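Local coordinates for benzoylformate Decarboxylase (Polynucleobacter necessarius, PDB 4K9Q), which probably catalyses the decarboxylation of benzoylformate to benzaldehyde, a reaction dependent on thiamine diphosphate, which it binds together with a magnesium ion, at residues I7-L12 and S37-V42; E29-D34 and I66-T71; A52-L57 and T90-T95. All coordinates share one frame; numbering follows the deposited sequence.

Contact 1 of 3, residues I7-L12 and S37-V42; sequences ITFDLL and SDFNYV
Phe9 turns the edge of its ring against a face of Phe39 in a T-shaped (edge-to-face) stack, through which helix 4-15 meets the loop leading into strand 40-43, an edge strand, within this chain, of the parallel sheet in the N-terminal thiamine-diphosphate-binding domain. The evidence is geometric: the ring centroids are 5.0 Å apart and the planes stand at 70°. CD1 of Phe9 lies 3.5 Å above the plane of the Phe39 ring. That atom sits off-centre, by the far end of the ring, 3.6 Å from both CZ and CE2 of Phe39.

With chi1 at -79°, CG of Phe39 lies anti to the carbonyl carbon, and the ring reaches across to the helix just where the chain is about to become a strand. Leu12, three residues beyond Phe9, uses its root and not its tip: CB is 3.9 Å from CZ of Phe39, against the ring's edge and almost level with it. One Phe39 ring is thus held by a face contact from one helical residue and an edge contact from the next turn. Phe9 also meets the ring of Phe31. Outside the apolar core, Arg13 forms salt bridges with both Asp10 and Asp38. The backbone joins in too, since the carbonyl O of Phe9 comes within 3.6 Å of CZ of Phe39.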
loop_
_atom_site.group_PDB
_atom_site.type_symbol
_atom_site.label_atom_id
_atom_site.label_comp_id
_atom_site.label_asym_id
_atom_site.label_seq_id
_atom_site.Cartn_x
_atom_site.Cartn_y
_atom_site.Cartn_z
ATOM N N ILE A 7 -29.533 4.256 13.090
ATOM C CA ILE A 7 -28.821 3.246 13.871
ATOM C C ILE A 7 -27.411 3.701 14.254
ATOM O O ILE A 7 -26.948 3.468 15.369
ATOM C CB ILE A 7 -28.769 1.923 13.105
ATOM C CG1 ILE A 7 -30.202 1.419 12.888
ATOM C CG2 ILE A 7 -27.901 0.895 13.836
ATOM C CD1 ILE A 7 -30.312 0.301 11.873
ATOM N N THR A 8 -26.733 4.357 13.317
ATOM C CA THR A 8 -25.371 4.821 13.555
ATOM C C THR A 8 -25.333 5.922 14.614
ATOM O O THR A 8 -24.496 5.897 15.524
ATOM C CB THR A 8 -24.728 5.316 12.243
ATOM O OG1 THR A 8 -24.685 4.238 11.297
ATOM C CG2 THR A 8 -23.313 5.829 12.496
ATOM N N PHE A 9 -26.230 6.897 14.506
ATOM C CA PHE A 9 -26.254 7.957 15.500
ATOM C C PHE A 9 -26.625 7.401 16.878
ATOM O O PHE A 9 -26.066 7.832 17.896
ATOM C CB PHE A 9 -27.160 9.116 15.067
ATOM C CG PHE A 9 -26.465 10.112 14.185
ATOM C CD1 PHE A 9 -25.796 11.194 14.736
ATOM C CD2 PHE A 9 -26.458 9.958 12.808
ATOM C CE1 PHE A 9 -25.138 12.111 13.923
ATOM C CE2 PHE A 9 -25.802 10.868 11.993
ATOM C CZ PHE A 9 -25.143 11.944 12.552
ATOM N N ASP A 10 -27.518 6.414 16.910
ATOM C CA ASP A 10 -27.847 5.756 18.178
ATOM C C ASP A 10 -26.637 5.038 18.794
ATOM O O ASP A 10 -26.428 5.083 20.008
ATOM C CB ASP A 10 -29.024 4.798 18.022
ATOM C CG ASP A 10 -30.372 5.485 18.219
ATOM O OD1 ASP A 10 -30.413 6.625 18.742
ATOM O OD2 ASP A 10 -31.394 4.866 17.862
ATOM N N LEU A 11 -25.834 4.383 17.959
ATOM C CA LEU A 11 -24.582 3.794 18.432
ATOM C C LEU A 11 -23.658 4.862 19.013
ATOM O O LEU A 11 -23.082 4.691 20.088
ATOM C CB LEU A 11 -23.874 3.032 17.302
ATOM C CG LEU A 11 -22.462 2.537 17.628
ATOM C CD1 LEU A 11 -22.510 1.448 18.696
ATOM C CD2 LEU A 11 -21.781 2.017 16.378
ATOM N N LEU A 12 -23.518 5.973 18.299
ATOM C CA LEU A 12 -22.625 7.030 18.735
ATOM C C LEU A 12 -23.082 7.593 20.078
ATOM O O LEU A 12 -22.263 7.915 20.928
ATOM C CB LEU A 12 -22.513 8.113 17.657
ATOM C CG LEU A 12 -21.769 7.650 16.397
ATOM C CD1 LEU A 12 -21.828 8.720 15.317
ATOM C CD2 LEU A 12 -20.317 7.269 16.719
ATOM N N SER A 37 -29.953 17.504 17.545
ATOM C CA SER A 37 -29.674 18.580 18.482
ATOM C C SER A 37 -28.839 18.146 19.674
ATOM O O SER A 37 -28.249 18.987 20.363
ATOM C CB SER A 37 -30.994 19.185 18.973
ATOM O OG SER A 37 -31.873 18.155 19.389
ATOM N N ASP A 38 -28.782 16.842 19.934
ATOM C CA ASP A 38 -27.963 16.369 21.043
ATOM C C ASP A 38 -26.526 16.057 20.625
ATOM O O ASP A 38 -25.724 15.618 21.440
ATOM C CB ASP A 38 -28.613 15.190 21.779
ATOM C CG ASP A 38 -28.830 13.974 20.895
ATOM O OD1 ASP A 38 -29.016 14.114 19.669
ATOM O OD2 ASP A 38 -28.837 12.859 21.450
ATOM N N PHE A 39 -26.215 16.281 19.350
ATOM C CA PHE A 39 -24.829 16.223 18.885
ATOM C C PHE A 39 -24.385 17.656 18.627
ATOM O O PHE A 39 -25.220 18.552 18.488
ATOM C CB PHE A 39 -24.723 15.418 17.593
ATOM C CG PHE A 39 -24.751 13.928 17.797
ATOM C CD1 PHE A 39 -25.849 13.313 18.384
ATOM C CD2 PHE A 39 -23.684 13.139 17.386
ATOM C CE1 PHE A 39 -25.867 11.953 18.573
ATOM C CE2 PHE A 39 -23.699 11.783 17.565
ATOM C CZ PHE A 39 -24.794 11.182 18.161
ATOM N N ASN A 40 -23.076 17.871 18.574
ATOM C CA ASN A 40 -22.525 19.181 18.233
ATOM C C ASN A 40 -21.714 19.071 16.954
ATOM O O ASN A 40 -20.850 18.207 16.851
ATOM C CB ASN A 40 -21.625 19.696 19.350
ATOM C CG ASN A 40 -22.407 20.293 20.508
ATOM O OD1 ASN A 40 -23.499 20.831 20.326
ATOM N ND2 ASN A 40 -21.840 20.215 21.704
ATOM N N TYR A 41 -22.006 19.926 15.981
ATOM C CA TYR A 41 -21.193 20.023 14.773
ATOM C C TYR A 41 -20.376 21.296 14.864
ATOM O O TYR A 41 -20.920 22.381 15.114
ATOM C CB TYR A 41 -22.070 20.068 13.525
ATOM C CG TYR A 41 -21.290 20.064 12.227
ATOM C CD1 TYR A 41 -20.827 21.248 11.667
ATOM C CD2 TYR A 41 -21.007 18.873 11.566
ATOM C CE1 TYR A 41 -20.113 21.248 10.490
ATOM C CE2 TYR A 41 -20.297 18.862 10.377
ATOM C CZ TYR A 41 -19.854 20.057 9.843
ATOM O OH TYR A 41 -19.143 20.066 8.664
ATOM N N VAL A 42 -19.074 21.156 14.655
ATOM C CA VAL A 42 -18.149 22.281 14.706
ATOM C C VAL A 42 -17.517 22.490 13.335
ATOM O O VAL A 42 -16.704 21.672 12.884
ATOM C CB VAL A 42 -17.028 22.049 15.747
ATOM C CG1 VAL A 42 -16.015 23.200 15.721
ATOM C CG2 VAL A 42 -17.611 21.873 17.138
#

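Contact 2 of 3, residues E29-D34 and I66-T71; sequences ETFLKD and IVNIHT. With TPP (thiamine diphosphate), chain D.
The amide of Asn68, on strand 66-69, packs against Phe31 and Leu32 of the short helix 29-32, in the core of the N-terminal thiamine-diphosphate-binding domain. Followed outward, the side chain leaves the strand with CG anti to the backbone N (chi1 -173°), which directs it at the helix. CB is still 4.3 Å from CE2 of Phe31. CG comes closer, 3.7 Å from CD2 of the same ring. At the tip, OD1 lies at the edge of the Phe31 ring near its plane, 3.6 Å from CD2, and is 3.8 Å from CD1 of Leu32. ND2 lies 3.7 Å from CD2 of Phe31, and its hydrogen-bonding partner is OG1 of Thr95 on the neighbouring strand. Amide and ring planes are 54° apart, so the two groups are not stacked. Replacing Asn68 by an alanine removes the amide, which would probably leave OG1 of Thr95 without this donor and open a gap beside Phe31 and Leu32.

Two residues on, His70 reaches the cofactor: its CD2 is 3.3 Å from C4' of the thiamine diphosphate, and the methylene C7' lies over one face of the imidazole. ND1 of His70 is hydrogen-bonded to Glu28, while Ser375 and Ser431 of the second subunit hydrogen-bond this cofactor. On the helix side the amide's partners here are all carbon atoms of Phe31 and Leu32: OD1 faces a ring edge and leucine methyls, consistent with van der Waals packing and, at most, weak electrostatic attraction from the ring hydrogens, whereas ND2 makes a directional bond, to OG1 of Thr95.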
loop_
_atom_site.group_PDB
_atom_site.type_symbol
_atom_site.label_atom_id
_atom_site.label_comp_id
_atom_site.label_asym_id
_atom_site.label_seq_id
_atom_site.Cartn_x
_atom_site.Cartn_y
_atom_site.Cartn_z
ATOM N N GLU A 29 -23.547 15.293 2.872
ATOM C CA GLU A 29 -24.843 15.871 3.225
ATOM C C GLU A 29 -25.868 14.837 3.703
ATOM O O GLU A 29 -26.674 15.126 4.585
ATOM C CB GLU A 29 -25.387 16.711 2.070
ATOM C CG GLU A 29 -24.593 17.993 1.885
ATOM C CD GLU A 29 -25.183 18.928 0.854
ATOM O OE1 GLU A 29 -25.844 18.461 -0.099
ATOM O OE2 GLU A 29 -24.991 20.142 1.013
ATOM N N THR A 30 -25.830 13.632 3.138
ATOM C CA THR A 30 -26.748 12.584 3.575
ATOM C C THR A 30 -26.435 12.099 4.998
ATOM O O THR A 30 -27.321 11.644 5.721
ATOM C CB THR A 30 -26.754 11.403 2.590
ATOM O OG1 THR A 30 -25.405 11.028 2.292
ATOM C CG2 THR A 30 -27.438 11.818 1.294
ATOM N N PHE A 31 -25.169 12.198 5.392
ATOM C CA PHE A 31 -24.775 11.909 6.771
ATOM C C PHE A 31 -25.245 13.014 7.721
ATOM O O PHE A 31 -25.681 12.746 8.843
ATOM C CB PHE A 31 -23.252 11.757 6.856
ATOM C CG PHE A 31 -22.726 11.665 8.259
ATOM C CD1 PHE A 31 -23.053 10.591 9.070
ATOM C CD2 PHE A 31 -21.889 12.658 8.766
ATOM C CE1 PHE A 31 -22.563 10.499 10.361
ATOM C CE2 PHE A 31 -21.386 12.575 10.065
ATOM C CZ PHE A 31 -21.726 11.499 10.864
ATOM N N LEU A 32 -25.168 14.259 7.255
ATOM C CA LEU A 32 -25.442 15.418 8.096
ATOM C C LEU A 32 -26.896 15.887 8.062
ATOM O O LEU A 32 -27.279 16.757 8.830
ATOM C CB LEU A 32 -24.538 16.580 7.682
ATOM C CG LEU A 32 -23.030 16.335 7.818
ATOM C CD1 LEU A 32 -22.279 17.497 7.216
ATOM C CD2 LEU A 32 -22.620 16.132 9.275
ATOM N N LYS A 33 -27.697 15.313 7.172
ATOM C CA LYS A 33 -29.115 15.643 7.093
ATOM C C LYS A 33 -29.793 15.539 8.461
ATOM O O LYS A 33 -29.600 14.556 9.179
ATOM C CB LYS A 33 -29.790 14.703 6.088
ATOM C CG LYS A 33 -31.309 14.758 6.081
ATOM C CD LYS A 33 -31.851 13.830 4.999
ATOM C CE LYS A 33 -33.362 13.743 5.035
ATOM N NZ LYS A 33 -33.839 13.085 6.279
ATOM N N ASP A 34 -30.585 16.551 8.809
ATOM C CA ASP A 34 -31.286 16.596 10.090
ATOM C C ASP A 34 -30.344 16.316 11.262
ATOM O O ASP A 34 -30.677 15.567 12.177
ATOM C CB ASP A 34 -32.443 15.597 10.101
ATOM C CG ASP A 34 -33.550 15.969 9.128
ATOM O OD1 ASP A 34 -33.822 17.177 8.974
ATOM O OD2 ASP A 34 -34.142 15.052 8.518
ATOM N N ILE A 66 -15.416 12.657 16.285
ATOM C CA ILE A 66 -15.564 12.350 14.868
ATOM C C ILE A 66 -15.126 13.530 14.009
ATOM O O ILE A 66 -15.486 14.676 14.282
ATOM C CB ILE A 66 -17.011 11.985 14.517
ATOM C CG1 ILE A 66 -17.384 10.658 15.187
ATOM C CG2 ILE A 66 -17.178 11.883 13.011
ATOM C CD1 ILE A 66 -18.830 10.322 15.043
ATOM N N VAL A 67 -14.318 13.237 12.997
ATOM C CA VAL A 67 -13.972 14.185 11.953
ATOM C C VAL A 67 -14.811 13.796 10.731
ATOM O O VAL A 67 -14.900 12.624 10.384
ATOM C CB VAL A 67 -12.458 14.106 11.623
ATOM C CG1 VAL A 67 -12.145 14.773 10.281
ATOM C CG2 VAL A 67 -11.636 14.740 12.747
ATOM N N ASN A 68 -15.457 14.766 10.097
ATOM C CA ASN A 68 -16.233 14.490 8.888
ATOM C C ASN A 68 -15.756 15.440 7.800
ATOM O O ASN A 68 -15.969 16.653 7.888
ATOM C CB ASN A 68 -17.732 14.666 9.153
ATOM C CG ASN A 68 -18.598 14.225 7.979
ATOM O OD1 ASN A 68 -19.439 14.991 7.500
ATOM N ND2 ASN A 68 -18.410 12.987 7.522
ATOM N N ILE A 69 -15.085 14.890 6.792
ATOM C CA ILE A 69 -14.532 15.705 5.722
ATOM C C ILE A 69 -14.904 15.163 4.349
ATOM O O ILE A 69 -15.507 14.088 4.232
ATOM C CB ILE A 69 -13.011 15.885 5.879
ATOM C CG1 ILE A 69 -12.294 14.528 5.860
ATOM C CG2 ILE A 69 -12.695 16.655 7.169
ATOM C CD1 ILE A 69 -10.820 14.632 6.261
ATOM N N HIS A 70 -14.553 15.915 3.315
ATOM C CA HIS A 70 -15.137 15.702 1.999
ATOM C C HIS A 70 -14.248 14.865 1.094
ATOM O O HIS A 70 -13.337 15.384 0.462
ATOM C CB HIS A 70 -15.411 17.041 1.325
ATOM C CG HIS A 70 -15.999 16.916 -0.049
ATOM N ND1 HIS A 70 -17.175 16.242 -0.300
ATOM C CD2 HIS A 70 -15.572 17.390 -1.244
ATOM C CE1 HIS A 70 -17.451 16.311 -1.591
ATOM N NE2 HIS A 70 -16.498 17.011 -2.183
ATOM N N THR A 71 -14.556 13.574 1.020
ATOM C CA THR A 71 -13.899 12.646 0.101
ATOM C C THR A 71 -12.359 12.791 0.067
ATOM O O THR A 71 -11.740 13.095 1.093
ATOM C CB THR A 71 -14.611 12.659 -1.290
ATOM O OG1 THR A 71 -14.085 11.623 -2.133
ATOM C CG2 THR A 71 -14.510 14.023 -1.991
HETATM N "N1'" TPP D . -13.361 20.721 0.916
HETATM C "C2'" TPP D . -12.543 20.614 -0.198
HETATM C CM2 TPP D . -11.051 20.598 -0.045
HETATM N "N3'" TPP D . -13.083 20.502 -1.465
HETATM C "C4'" TPP D . -14.446 20.505 -1.629
HETATM N "N4'" TPP D . -14.961 20.382 -2.851
HETATM C "C5'" TPP D . -15.278 20.649 -0.518
HETATM C "C6'" TPP D . -14.739 20.741 0.764
HETATM C "C7'" TPP D . -16.774 20.650 -0.698
HETATM N N3 TPP D . -17.363 21.829 -1.318
HETATM C C2 TPP D . -17.767 21.905 -2.642
HETATM S S1 TPP D . -18.419 23.319 -3.052
HETATM C C5 TPP D . -18.223 23.889 -1.553
HETATM C C4 TPP D . -17.642 22.988 -0.665
HETATM C CM4 TPP D . -17.341 23.252 0.789
HETATM C C6 TPP D . -18.720 25.285 -1.300
HETATM C C7 TPP D . -18.033 26.374 -2.107
HETATM O O7 TPP D . -18.467 27.583 -1.526
HETATM P PA TPP D . -18.044 29.010 -2.134
HETATM O O1A TPP D . -16.593 28.962 -2.519
HETATM O O2A TPP D . -18.309 30.095 -1.140
HETATM O O3A TPP D . -18.862 29.107 -3.514
HETATM P PB TPP D . -20.440 29.331 -3.726
HETATM O O1B TPP D . -21.035 27.974 -3.924
HETATM O O2B TPP D . -20.574 30.171 -4.977
HETATM O O3B TPP D . -21.060 29.984 -2.533
#

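Contact 3 of 3, residues A52-L57 and T90-T95; sequences AIADGL and TPLIIT
Asp55 and Leu92 each bury 55 Å² in this contact and Thr90 buries 39 Å², so a polar pair and one leucine account for most of the 177 Å² between helix 47-61 and the residues leading into strand 93-98. The hydroxyl OG1 of Thr90 donates to OD1 of Asp55 at 2.6 Å, arriving from above the carboxylate plane, 37° out of it. Because CG of Asp55 is anti to its backbone N (chi1 -167°), the carboxylate extends to the threonine although its CB does not point there. CG2 of Thr90 also lies 3.3 Å from OD1. The same oxygen accepts from Gln59, and OD2 accepts from Asn88 and Trp402; four bonds therefore grip a buried carboxylate, and their donors are likely to stabilise its charge.

Leu92 fills the space alongside. Its CD2 rests 3.5 Å from the carbonyl O of Ala54 and 4.0 Å from CB of that alanine, while CD1 approaches CB of Asp55 at 4.2 Å. Between Thr90 and Leu92, Pro91 is the centre of an inverse gamma turn, with a weak bond from N of Leu92 to O of Thr90. Helix 47-61 connects strand 40-43 to the parallel strand 66-69 in a beta-alpha-beta crossover, with strand 19-22 between them in the sheet; its packing against the residues that lead into the next strand, 93-98, is that of an open alpha/beta fold, the thiamine-diphosphate-binding domain.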
loop_
_atom_site.group_PDB
_atom_site.type_symbol
_atom_site.label_atom_id
_atom_site.label_comp_id
_atom_site.label_asym_id
_atom_site.label_seq_id
_atom_site.Cartn_x
_atom_site.Cartn_y
_atom_site.Cartn_z
ATOM N N ALA A 52 -7.097 18.989 13.541
ATOM C CA ALA A 52 -6.404 19.465 14.744
ATOM C C ALA A 52 -7.360 19.905 15.872
ATOM O O ALA A 52 -7.088 19.678 17.046
ATOM C CB ALA A 52 -5.407 20.577 14.392
ATOM N N ILE A 53 -8.467 20.543 15.511
ATOM C CA ILE A 53 -9.499 20.902 16.490
ATOM C C ILE A 53 -10.026 19.629 17.166
ATOM O O ILE A 53 -10.131 19.546 18.400
ATOM C CB ILE A 53 -10.641 21.673 15.808
ATOM C CG1 ILE A 53 -10.141 23.051 15.360
ATOM C CG2 ILE A 53 -11.837 21.833 16.751
ATOM C CD1 ILE A 53 -11.140 23.794 14.461
ATOM N N ALA A 54 -10.366 18.634 16.358
ATOM C CA ALA A 54 -10.829 17.359 16.892
ATOM C C ALA A 54 -9.780 16.705 17.803
ATOM O O ALA A 54 -10.110 16.142 18.842
ATOM C CB ALA A 54 -11.222 16.414 15.752
ATOM N N ASP A 55 -8.517 16.793 17.404
ATOM C CA ASP A 55 -7.401 16.228 18.162
ATOM C C ASP A 55 -7.347 16.901 19.540
ATOM O O ASP A 55 -7.387 16.230 20.574
ATOM C CB ASP A 55 -6.099 16.442 17.375
ATOM C CG ASP A 55 -4.929 15.632 17.912
ATOM O OD1 ASP A 55 -4.990 15.154 19.057
ATOM O OD2 ASP A 55 -3.922 15.494 17.176
ATOM N N GLY A 56 -7.301 18.231 19.562
ATOM C CA GLY A 56 -7.304 18.960 20.824
ATOM C C GLY A 56 -8.487 18.592 21.717
ATOM O O GLY A 56 -8.320 18.346 22.919
ATOM N N LEU A 57 -9.692 18.556 21.142
ATOM C CA LEU A 57 -10.876 18.178 21.907
ATOM C C LEU A 57 -10.766 16.747 22.449
ATOM O O LEU A 57 -11.014 16.503 23.632
ATOM C CB LEU A 57 -12.135 18.331 21.059
ATOM C CG LEU A 57 -13.453 18.030 21.774
ATOM C CD1 LEU A 57 -13.587 18.899 23.029
ATOM C CD2 LEU A 57 -14.618 18.267 20.821
ATOM N N THR A 90 -3.936 9.970 19.391
ATOM C CA THR A 90 -5.282 10.452 19.685
ATOM C C THR A 90 -6.289 9.590 18.950
ATOM O O THR A 90 -6.159 9.375 17.753
ATOM C CB THR A 90 -5.452 11.900 19.209
ATOM O OG1 THR A 90 -4.381 12.697 19.730
ATOM C CG2 THR A 90 -6.807 12.470 19.649
ATOM N N PRO A 91 -7.303 9.092 19.669
ATOM C CA PRO A 91 -8.265 8.150 19.084
ATOM C C PRO A 91 -9.364 8.823 18.240
ATOM O O PRO A 91 -10.545 8.647 18.536
ATOM C CB PRO A 91 -8.859 7.465 20.316
ATOM C CG PRO A 91 -8.778 8.499 21.399
ATOM C CD PRO A 91 -7.518 9.289 21.117
ATOM N N LEU A 92 -8.979 9.559 17.200
ATOM C CA LEU A 92 -9.957 10.197 16.320
ATOM C C LEU A 92 -10.595 9.182 15.383
ATOM O O LEU A 92 -9.929 8.256 14.900
ATOM C CB LEU A 92 -9.290 11.289 15.481
ATOM C CG LEU A 92 -8.638 12.421 16.246
ATOM C CD1 LEU A 92 -8.111 13.450 15.237
ATOM C CD2 LEU A 92 -9.661 13.057 17.222
ATOM N N ILE A 93 -11.888 9.355 15.131
ATOM C CA ILE A 93 -12.550 8.582 14.090
ATOM C C ILE A 93 -12.708 9.480 12.870
ATOM O O ILE A 93 -13.592 10.355 12.829
ATOM C CB ILE A 93 -13.900 8.032 14.573
ATOM C CG1 ILE A 93 -13.669 7.100 15.767
ATOM C CG2 ILE A 93 -14.613 7.287 13.435
ATOM C CD1 ILE A 93 -14.950 6.590 16.412
ATOM N N ILE A 94 -11.823 9.288 11.895
ATOM C CA ILE A 94 -11.834 10.115 10.693
ATOM C C ILE A 94 -12.829 9.547 9.695
ATOM O O ILE A 94 -12.692 8.405 9.258
ATOM C CB ILE A 94 -10.453 10.182 10.009
ATOM C CG1 ILE A 94 -9.326 10.546 10.998
ATOM C CG2 ILE A 94 -10.514 11.161 8.822
ATOM C CD1 ILE A 94 -9.463 11.888 11.672
ATOM N N THR A 95 -13.840 10.330 9.333
ATOM C CA THR A 95 -14.783 9.875 8.321
ATOM C C THR A 95 -14.756 10.805 7.122
ATOM O O THR A 95 -14.653 12.016 7.272
ATOM C CB THR A 95 -16.223 9.761 8.860
ATOM O OG1 THR A 95 -16.772 11.068 9.087
ATOM C CG2 THR A 95 -16.233 8.976 10.160
#

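How the contacts relate
All three contacts involve the same parallel sheet. Contacts 1 and 2, with centres 11 Å apart, share a core: CE2 of Phe9 lies 3.6 Å from CE1 of Phe31, and CD1 of Leu12 is 3.4 Å from CD1 of Ile66. Contacts 2 and 3 are joined through neighbouring strands, where O of Val67 and N of Thr95 are 2.7 Å apart, probably hydrogen-bonded, and CG2 of Val67 packs on CB of Ala54 at 3.5 Å. Contacts 1 and 3 do not touch, their nearest atoms being about 5 Å apart. Contact 2 reaches thiamine diphosphate directly, through His70 in segment 66-71; the side chain of Asp55 in contact 3 lies about 14 Å from a different molecule of the cofactor.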